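Local coordinates for uncharacterized protein (Bacteroides eggerthii, PDB 4FTD), which is of unknown function but pairs a six-bladed beta-propeller with an immunoglobulin-like domain and may take part in carbohydrate metabolism, at residues Thr269-Val274 with Glu325-Lys330. Residues are numbered along the deposited sequence; the frame is centred on the assembly and turned at random.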
loop_
_atom_site.group_PDB
_atom_site.type_symbol
_atom_site.label_atom_id
_atom_site.label_comp_id
_atom_site.label_asym_id
_atom_site.label_seq_id
_atom_site.Cartn_x
_atom_site.Cartn_y
_atom_site.Cartn_z
ATOM N N THR A 269 14.183 2.499 24.855
ATOM C CA THR A 269 14.581 1.355 25.693
ATOM C C THR A 269 13.518 0.259 25.651
ATOM O O THR A 269 13.826 -0.903 25.880
ATOM C CB THR A 269 14.836 1.715 27.165
ATOM O OG1 THR A 269 13.618 2.191 27.743
ATOM C CG2 THR A 269 15.984 2.766 27.313
ATOM N N GLU A 270 12.264 0.612 25.395
ATOM C CA GLU A 270 11.199 -0.377 25.420
ATOM C C GLU A 270 9.985 0.066 24.666
ATOM O O GLU A 270 9.909 1.194 24.212
ATOM C CB GLU A 270 10.804 -0.666 26.905
ATOM C CG GLU A 270 10.593 0.554 27.853
ATOM C CD GLU A 270 9.198 1.197 27.810
ATOM O OE1 GLU A 270 8.352 0.755 27.012
ATOM O OE2 GLU A 270 8.913 2.157 28.592
ATOM N N PHE A 271 9.034 -0.856 24.567
ATOM C CA PHE A 271 7.665 -0.605 24.175
ATOM C C PHE A 271 6.762 -1.062 25.305
ATOM O O PHE A 271 7.010 -2.076 25.922
ATOM C CB PHE A 271 7.284 -1.429 22.953
ATOM C CG PHE A 271 7.790 -0.889 21.658
ATOM C CD1 PHE A 271 8.963 -1.348 21.122
ATOM C CD2 PHE A 271 7.077 0.062 20.969
ATOM C CE1 PHE A 271 9.428 -0.858 19.932
ATOM C CE2 PHE A 271 7.534 0.554 19.776
ATOM C CZ PHE A 271 8.710 0.091 19.252
ATOM N N LEU A 272 5.710 -0.306 25.553
ATOM C CA LEU A 272 4.558 -0.740 26.340
ATOM C C LEU A 272 3.622 -1.373 25.330
ATOM O O LEU A 272 3.263 -0.744 24.365
ATOM C CB LEU A 272 3.847 0.444 27.007
ATOM C CG LEU A 272 4.731 1.209 28.010
ATOM C CD1 LEU A 272 3.912 2.292 28.718
ATOM C CD2 LEU A 272 5.425 0.275 29.019
ATOM N N LYS A 273 3.308 -2.649 25.517
ATOM C CA LYS A 273 2.307 -3.376 24.727
ATOM C C LYS A 273 0.993 -3.357 25.530
ATOM O O LYS A 273 0.855 -4.063 26.512
ATOM C CB LYS A 273 2.747 -4.829 24.462
ATOM C CG LYS A 273 1.721 -5.588 23.648
ATOM C CD LYS A 273 2.216 -6.900 23.083
ATOM C CE LYS A 273 2.206 -7.999 24.125
ATOM N NZ LYS A 273 2.038 -9.301 23.449
ATOM N N VAL A 274 0.031 -2.579 25.082
ATOM C CA VAL A 274 -1.230 -2.327 25.823
ATOM C C VAL A 274 -2.380 -3.119 25.190
ATOM O O VAL A 274 -2.753 -2.840 24.072
ATOM C CB VAL A 274 -1.543 -0.841 25.811
ATOM C CG1 VAL A 274 -2.836 -0.535 26.584
ATOM C CG2 VAL A 274 -0.377 -0.054 26.428
ATOM N N GLU A 325 4.972 -11.455 18.871
ATOM C CA GLU A 325 4.223 -10.420 19.632
ATOM C C GLU A 325 4.950 -9.889 20.899
ATOM O O GLU A 325 4.462 -8.979 21.544
ATOM C CB GLU A 325 2.766 -10.813 19.920
ATOM C CG GLU A 325 2.515 -11.824 21.039
ATOM C CD GLU A 325 1.055 -11.823 21.485
ATOM O OE1 GLU A 325 0.166 -11.703 20.629
ATOM O OE2 GLU A 325 0.786 -11.937 22.693
ATOM N N SER A 326 6.113 -10.460 21.224
ATOM C CA SER A 326 6.999 -9.966 22.295
ATOM C C SER A 326 8.195 -9.218 21.753
ATOM O O SER A 326 9.150 -8.958 22.484
ATOM C CB SER A 326 7.508 -11.164 23.123
ATOM O OG SER A 326 6.399 -11.710 23.786
ATOM N N LEU A 327 8.148 -8.889 20.460
ATOM C CA LEU A 327 9.220 -8.219 19.756
ATOM C C LEU A 327 10.497 -9.067 19.615
ATOM O O LEU A 327 11.572 -8.525 19.366
ATOM C CB LEU A 327 9.526 -6.866 20.420
ATOM C CG LEU A 327 9.434 -5.685 19.473
ATOM C CD1 LEU A 327 7.954 -5.452 19.185
ATOM C CD2 LEU A 327 10.083 -4.475 20.121
ATOM N N GLY A 328 10.386 -10.384 19.757
ATOM C CA GLY A 328 11.517 -11.275 19.491
ATOM C C GLY A 328 11.774 -11.279 17.988
ATOM O O GLY A 328 10.839 -11.497 17.215
ATOM N N GLU A 329 13.033 -11.048 17.581
ATOM C CA GLU A 329 13.398 -10.861 16.173
ATOM C C GLU A 329 13.412 -12.176 15.408
ATOM O O GLU A 329 14.101 -13.078 15.779
ATOM C CB GLU A 329 14.736 -10.087 16.042
ATOM C CG GLU A 329 14.624 -8.640 16.591
ATOM C CD GLU A 329 15.825 -7.731 16.305
ATOM O OE1 GLU A 329 16.349 -7.739 15.166
ATOM O OE2 GLU A 329 16.241 -6.986 17.223
ATOM N N LYS A 330 12.596 -12.274 14.364
ATOM C CA LYS A 330 12.498 -13.478 13.511
ATOM C C LYS A 330 13.312 -13.271 12.244
ATOM O O LYS A 330 13.971 -14.180 11.816
ATOM C CB LYS A 330 11.029 -13.816 13.155
ATOM C CG LYS A 330 10.382 -14.945 13.959
ATOM C CD LYS A 330 10.432 -14.746 15.479
ATOM C CE LYS A 330 9.971 -15.993 16.233
ATOM N NZ LYS A 330 10.566 -16.091 17.597
#
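With CG anti to the backbone N (chi1 -180°) and a bend at chi3, the side chain of K273 carries its ammonium to E325, whose CG lies between backbone N and carbonyl carbon (chi1 77°) and whose chain then runs extended, setting the carboxylate beside the same nitrogen. K273 NZ makes a salt bridge to E325 OE2 at 3.0 Å and donates a hydrogen bond to E325 O at 3.1 Å, so one residue grips it twice. The second bond comes from above the carbonyl plane, 53° out of it. F260 adds a cation-pi contact to K273. A methionine in place of K273 would probably leave the E325 carboxylate without its mate across this interface and the E325 carbonyl without that donor. Two residues back along the strand, F271 CD1 meets L327 CD2 at 3.5 Å, the methyl approaching the ring obliquely. The ring of W313 meets that of F271 nearly perpendicularly, and L327 also touches W313. Strand 270-277 is third in one four-stranded antiparallel sheet, whereas 325-328 belongs to the turn between the last two strands, 318-323 and 329-332, of the next: blade-to-blade packing in a six-bladed beta-propeller, polar at E325 and apolar at L327.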